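Local coordinates for protein 4-hydroxythreonine-4-phosphate dehydrogenase (Legionella pneumophila subsp. pneumophila, PDB 6XMY) that probably catalyses the NAD(P)-dependent oxidation of 4-(phosphooxy)-L-threonine in pyridoxine 5'-phosphate biosynthesis, using a divalent metal ion such as zinc, at residues L26-A31 with E47-E52; T250-N255 with D261-M266. One frame throughout, in Å; residues are numbered along the deposited sequence.

Contact 1. Residues L26-A31 with E47-E52; sequences LCLALA and EARASE. With EDO (1,2-ethanediol), chain E.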
loop_
_atom_site.group_PDB
_atom_site.type_symbol
_atom_site.label_atom_id
_atom_site.label_comp_id
_atom_site.label_asym_id
_atom_site.label_seq_id
_atom_site.Cartn_x
_atom_site.Cartn_y
_atom_site.Cartn_z
ATOM N N LEU A 26 7.986 -10.125 9.172
ATOM C CA LEU A 26 7.191 -9.011 9.673
ATOM C C LEU A 26 5.893 -9.490 10.302
ATOM O O LEU A 26 5.439 -8.921 11.300
ATOM C CB LEU A 26 6.913 -8.027 8.539
ATOM C CG LEU A 26 8.177 -7.330 8.021
ATOM C CD1 LEU A 26 7.884 -6.518 6.767
ATOM C CD2 LEU A 26 8.760 -6.455 9.121
ATOM N N CYS A 27 5.280 -10.531 9.729
ATOM C CA CYS A 27 4.078 -11.089 10.340
ATOM C C CYS A 27 4.392 -11.704 11.696
ATOM O O CYS A 27 3.610 -11.566 12.644
ATOM C CB CYS A 27 3.449 -12.116 9.403
ATOM S SG CYS A 27 2.796 -11.381 7.884
ATOM N N LEU A 28 5.543 -12.374 11.810
ATOM C CA LEU A 28 5.936 -12.952 13.088
ATOM C C LEU A 28 6.143 -11.872 14.139
ATOM O O LEU A 28 5.865 -12.099 15.320
ATOM C CB LEU A 28 7.191 -13.810 12.917
ATOM C CG LEU A 28 7.033 -15.021 11.996
ATOM C CD1 LEU A 28 8.372 -15.689 11.733
ATOM C CD2 LEU A 28 6.036 -16.042 12.578
ATOM N N ALA A 29 6.606 -10.683 13.730
ATOM C CA ALA A 29 6.736 -9.565 14.661
ATOM C C ALA A 29 5.403 -9.159 15.277
ATOM O O ALA A 29 5.387 -8.574 16.367
ATOM C CB ALA A 29 7.379 -8.364 13.964
ATOM N N LEU A 30 4.288 -9.453 14.611
ATOM C CA LEU A 30 2.984 -9.131 15.172
ATOM C C LEU A 30 2.604 -10.052 16.321
ATOM O O LEU A 30 1.645 -9.749 17.041
ATOM C CB LEU A 30 1.925 -9.188 14.065
ATOM C CG LEU A 30 2.195 -8.218 12.907
ATOM C CD1 LEU A 30 1.214 -8.405 11.758
ATOM C CD2 LEU A 30 2.194 -6.760 13.381
ATOM N N ALA A 31 3.325 -11.163 16.509
ATOM C CA ALA A 31 2.948 -12.127 17.537
ATOM C C ALA A 31 3.022 -11.521 18.926
ATOM O O ALA A 31 2.260 -11.910 19.819
ATOM C CB ALA A 31 3.834 -13.371 17.460
ATOM N N GLU A 47 6.390 -21.240 10.952
ATOM C CA GLU A 47 7.059 -21.927 12.052
ATOM C C GLU A 47 8.560 -22.006 11.820
ATOM O O GLU A 47 9.347 -21.778 12.744
ATOM C CB GLU A 47 6.473 -23.331 12.250
ATOM C CG GLU A 47 5.041 -23.307 12.792
ATOM C CD GLU A 47 4.311 -24.642 12.686
ATOM O OE1 GLU A 47 4.761 -25.526 11.935
ATOM O OE2 GLU A 47 3.260 -24.788 13.344
ATOM N N ALA A 48 8.971 -22.328 10.589
ATOM C CA ALA A 48 10.397 -22.469 10.296
ATOM C C ALA A 48 11.105 -21.123 10.344
ATOM O O ALA A 48 12.240 -21.030 10.822
ATOM C CB ALA A 48 10.599 -23.126 8.929
ATOM N N ARG A 49 10.453 -20.068 9.849
ATOM C CA ARG A 49 11.051 -18.739 9.911
ATOM C C ARG A 49 11.182 -18.267 11.356
ATOM O O ARG A 49 12.201 -17.677 11.728
ATOM C CB ARG A 49 10.241 -17.765 9.052
ATOM C CG ARG A 49 10.867 -16.370 8.867
ATOM C CD ARG A 49 12.189 -16.404 8.066
ATOM N NE ARG A 49 12.057 -17.084 6.779
ATOM C CZ ARG A 49 11.626 -16.519 5.653
ATOM N NH1 ARG A 49 11.265 -15.233 5.635
ATOM N NH2 ARG A 49 11.542 -17.248 4.538
ATOM N N ALA A 50 10.181 -18.561 12.198
ATOM C CA ALA A 50 10.282 -18.226 13.616
ATOM C C ALA A 50 11.470 -18.936 14.259
ATOM O O ALA A 50 12.217 -18.342 15.050
ATOM C CB ALA A 50 8.971 -18.582 14.330
ATOM N N SER A 51 11.658 -20.212 13.933
ATOM C CA SER A 51 12.816 -20.936 14.447
ATOM C C SER A 51 14.119 -20.305 13.975
ATOM O O SER A 51 15.062 -20.157 14.761
ATOM C CB SER A 51 12.745 -22.402 14.028
ATOM O OG SER A 51 11.688 -23.062 14.700
ATOM N N GLU A 52 14.195 -19.931 12.694
ATOM C CA GLU A 52 15.412 -19.308 12.184
ATOM C C GLU A 52 15.700 -17.997 12.906
ATOM O O GLU A 52 16.870 -17.650 13.130
ATOM C CB GLU A 52 15.282 -19.077 10.677
ATOM C CG GLU A 52 16.565 -18.544 10.041
ATOM C CD GLU A 52 16.452 -18.303 8.539
ATOM O OE1 GLU A 52 15.347 -18.436 7.982
ATOM O OE2 GLU A 52 17.482 -17.979 7.917
HETATM C C1 EDO E . 12.007 -20.805 6.057
HETATM O O1 EDO E . 12.324 -19.920 4.982
HETATM C C2 EDO E . 13.154 -20.781 7.053
HETATM O O2 EDO E . 13.234 -19.461 7.589
#
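Leu28 reaches across to helix 43-52 with a single methyl, CD1, which lies against the turn at Arg49 and Ala50. Its nearest atom there is Ala50 N, 3.4 Å from Leu28 CD1, and Ala50 CB stands 3.9 Å from the same methyl. On the Arg49 side, Leu28 CD1 touches the carbonyl carbon and the start of the side chain, with Arg49 CG at 3.9 Å. With Leu28 CG anti to its carbonyl carbon (chi1 -63°), the branch points at the facing helix; the CA atoms of Leu28 and Ala50 are 6.9 Å apart, the nearest between the two segments. No hydrogen bond joins the two segments; the contact is apolar and small. Phe59 of the neighbouring strand touches both Leu28 and Ala50 and extends this apolar patch.

Of the Arg49 side chain, CB and CG are what meet Leu28. The chain bends at chi2 and chi3, carrying the guanidinium away from the leucine. There NH1 makes a salt bridge with Asp25 and a hydrogen bond to Gly21 O, while NH2 bonds to Pro19 O, tying helix 43-52 both to helix 23-29, through Asp25, and to the loop before it, through Pro19 and Gly21. A 1,2-ethanediol, probably from the crystallisation liquor, sits at the guanidinium edge: its O1 lies in the plane and accepts from Arg49 NH2 at 2.8 Å in a nearly straight bond (167°). Its O2 accepts from Arg49 NE at 2.8 Å and is close to Glu52, whose OE1 also bonds to Ser88 OG.

The arrangement is plain helix-helix packing in the NAD-side part of a PdxA subunit, where helices 23-29 and 43-52 follow the parallel strands 12-15 and 37-41 in an alternating alpha/beta order.

Contact 2. Residues T250-N255 with D261-M266; sequences TMFITN and DAYVAM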
loop_
_atom_site.group_PDB
_atom_site.type_symbol
_atom_site.label_atom_id
_atom_site.label_comp_id
_atom_site.label_asym_id
_atom_site.label_seq_id
_atom_site.Cartn_x
_atom_site.Cartn_y
_atom_site.Cartn_z
ATOM N N THR A 250 10.654 21.630 -5.321
ATOM C CA THR A 250 10.431 22.422 -4.113
ATOM C C THR A 250 9.042 22.285 -3.492
ATOM O O THR A 250 8.827 22.810 -2.394
ATOM C CB THR A 250 10.730 23.909 -4.355
ATOM O OG1 THR A 250 9.953 24.376 -5.465
ATOM C CG2 THR A 250 12.223 24.130 -4.621
ATOM N N MET A 251 8.115 21.553 -4.120
ATOM C CA MET A 251 6.738 21.469 -3.627
ATOM C C MET A 251 6.674 20.895 -2.217
ATOM O O MET A 251 5.803 21.268 -1.421
ATOM C CB MET A 251 5.929 20.573 -4.572
ATOM C CG MET A 251 4.514 20.254 -4.114
ATOM S SD MET A 251 3.570 19.290 -5.328
ATOM C CE MET A 251 4.215 17.639 -5.086
ATOM N N PHE A 252 7.570 19.963 -1.897
ATOM C CA PHE A 252 7.541 19.270 -0.613
ATOM C C PHE A 252 8.155 20.081 0.521
ATOM O O PHE A 252 8.136 19.623 1.669
ATOM C CB PHE A 252 8.247 17.916 -0.729
ATOM C CG PHE A 252 7.602 16.982 -1.718
ATOM C CD1 PHE A 252 6.424 16.319 -1.398
ATOM C CD2 PHE A 252 8.171 16.764 -2.965
ATOM C CE1 PHE A 252 5.830 15.462 -2.303
ATOM C CE2 PHE A 252 7.581 15.906 -3.872
ATOM C CZ PHE A 252 6.406 15.254 -3.540
ATOM N N ILE A 253 8.699 21.256 0.231
ATOM C CA ILE A 253 9.211 22.150 1.260
ATOM C C ILE A 253 8.066 23.028 1.753
ATOM O O ILE A 253 7.501 23.817 0.988
ATOM C CB ILE A 253 10.359 23.009 0.714
ATOM C CG1 ILE A 253 11.468 22.118 0.150
ATOM C CG2 ILE A 253 10.880 23.920 1.802
ATOM C CD1 ILE A 253 12.486 22.879 -0.650
ATOM N N THR A 254 7.732 22.910 3.032
ATOM C CA THR A 254 6.614 23.664 3.581
ATOM C C THR A 254 7.020 25.101 3.892
ATOM O O THR A 254 8.167 25.384 4.248
ATOM C CB THR A 254 6.113 23.007 4.866
ATOM O OG1 THR A 254 7.120 23.118 5.880
ATOM C CG2 THR A 254 5.800 21.537 4.629
ATOM N N ASN A 255 6.060 26.013 3.751
ATOM C CA ASN A 255 6.193 27.379 4.241
ATOM C C ASN A 255 4.919 27.767 4.988
ATOM O O ASN A 255 4.014 26.949 5.184
ATOM C CB ASN A 255 6.584 28.374 3.133
ATOM C CG ASN A 255 5.547 28.476 2.017
ATOM O OD1 ASN A 255 4.343 28.368 2.246
ATOM N ND2 ASN A 255 6.025 28.703 0.796
ATOM N N ASP A 261 -3.190 19.118 2.723
ATOM C CA ASP A 261 -3.523 17.848 3.344
ATOM C C ASP A 261 -2.958 16.665 2.579
ATOM O O ASP A 261 -2.835 15.580 3.151
ATOM C CB ASP A 261 -5.042 17.721 3.468
ATOM C CG ASP A 261 -5.633 18.819 4.307
ATOM O OD1 ASP A 261 -5.343 18.848 5.519
ATOM O OD2 ASP A 261 -6.352 19.676 3.748
ATOM N N ALA A 262 -2.596 16.857 1.314
ATOM C CA ALA A 262 -1.974 15.800 0.535
ATOM C C ALA A 262 -1.311 16.417 -0.679
ATOM O O ALA A 262 -1.769 17.437 -1.205
ATOM C CB ALA A 262 -2.991 14.749 0.075
ATOM N N TYR A 263 -0.229 15.779 -1.105
ATOM C CA TYR A 263 0.422 16.070 -2.368
ATOM C C TYR A 263 -0.004 15.051 -3.410
ATOM O O TYR A 263 -0.308 13.898 -3.091
ATOM C CB TYR A 263 1.942 15.987 -2.222
ATOM C CG TYR A 263 2.521 16.974 -1.249
ATOM C CD1 TYR A 263 2.699 18.309 -1.605
ATOM C CD2 TYR A 263 2.909 16.575 0.021
ATOM C CE1 TYR A 263 3.228 19.219 -0.719
ATOM C CE2 TYR A 263 3.444 17.475 0.918
ATOM C CZ TYR A 263 3.610 18.797 0.541
ATOM O OH TYR A 263 4.152 19.702 1.425
ATOM N N VAL A 264 -0.006 15.481 -4.662
ATOM C CA VAL A 264 -0.194 14.602 -5.804
ATOM C C VAL A 264 1.057 14.691 -6.667
ATOM O O VAL A 264 1.433 15.781 -7.119
ATOM C CB VAL A 264 -1.452 14.970 -6.602
ATOM C CG1 VAL A 264 -1.537 14.147 -7.863
ATOM C CG2 VAL A 264 -2.689 14.774 -5.749
ATOM N N ALA A 265 1.709 13.559 -6.873
ATOM C CA ALA A 265 2.817 13.463 -7.807
ATOM C C ALA A 265 2.344 12.763 -9.073
ATOM O O ALA A 265 1.463 11.898 -9.035
ATOM C CB ALA A 265 4.000 12.711 -7.191
ATOM N N MET A 266 2.929 13.159 -10.205
ATOM C CA MET A 266 2.513 12.612 -11.491
ATOM C C MET A 266 3.003 11.187 -11.700
ATOM O O MET A 266 2.358 10.422 -12.430
ATOM C CB MET A 266 2.976 13.524 -12.624
ATOM C CG MET A 266 2.192 14.823 -12.671
ATOM S SD MET A 266 0.470 14.599 -13.185
ATOM C CE MET A 266 -0.382 15.790 -12.140
HETATM O O HOH W 1 6.068 18.476 3.025
#
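The short link from helix 248-251 to strand 262-265 folds back over Tyr263, which carries most of the contact. Phe252 and Tyr263 form an edge-to-face aromatic pair, with ring centroids 4.9 Å apart and planes inclined at 59°. The phenylalanine edge comes down on one tyrosine face, where Phe252 CD1 lies over the ring centre and Phe252 CE1 is 3.8 Å from Tyr263 CG.

Met251 runs alongside the same ring, the two side chains antiparallel and side by side in the conformer described, one of two. There Met251 CG is anti to the backbone N (chi1 173°), which brings it to 3.7 Å from Tyr263 CD1. The contacts further out are less certain: a bend at chi3 puts Met251 CE 3.9 Å from Val264 O, and SD, 5.2 Å from the Tyr263 ring centroid, would make an oblique Met-aromatic contact. Met251 O also approaches the ring obliquely, 3.4 Å from CE1 of Tyr263.

Tyr263 belongs to a strand with parallel neighbours on both sides, 161-164 and 204-208, and its backbone bonds to Lys161 and Ala163 of the former. Phe252 touches Val162 and Met251 touches Ala208, so the end of the helix and the start of the link also reach the adjoining strands.

At the phenol end, a water donates a hydrogen bond to Phe252 O and lies 2.8 Å from Tyr263 OH, with which it is also hydrogen-bonded, bridging the loop backbone to the strand side chain. Thr254 meets this end nearly perpendicular to the tyrosine, placing its methyl CG2 4.0 Å from Tyr263 OH.

Overall arrangement
Contacts 1 and 2 lie on opposite sides of the chain's centre, their own centres about 38 Å and their nearest atoms about 24 Å apart. They do not touch, and the chain completes contact 1 before it begins contact 2. Between them lie the bound NAD and the zinc site of His168 and His268. Contact 1 is on the cofactor side: the Arg49 side chain is about 12 Å from NAD and about 9 Å from the side chain of Thr301, which binds it. In contact 2 the Phe252 side chain is about 11 Å from that of the zinc ligand His268 and from that of Lys276, predicted to bind substrate; strand 262-265 ends just before His268.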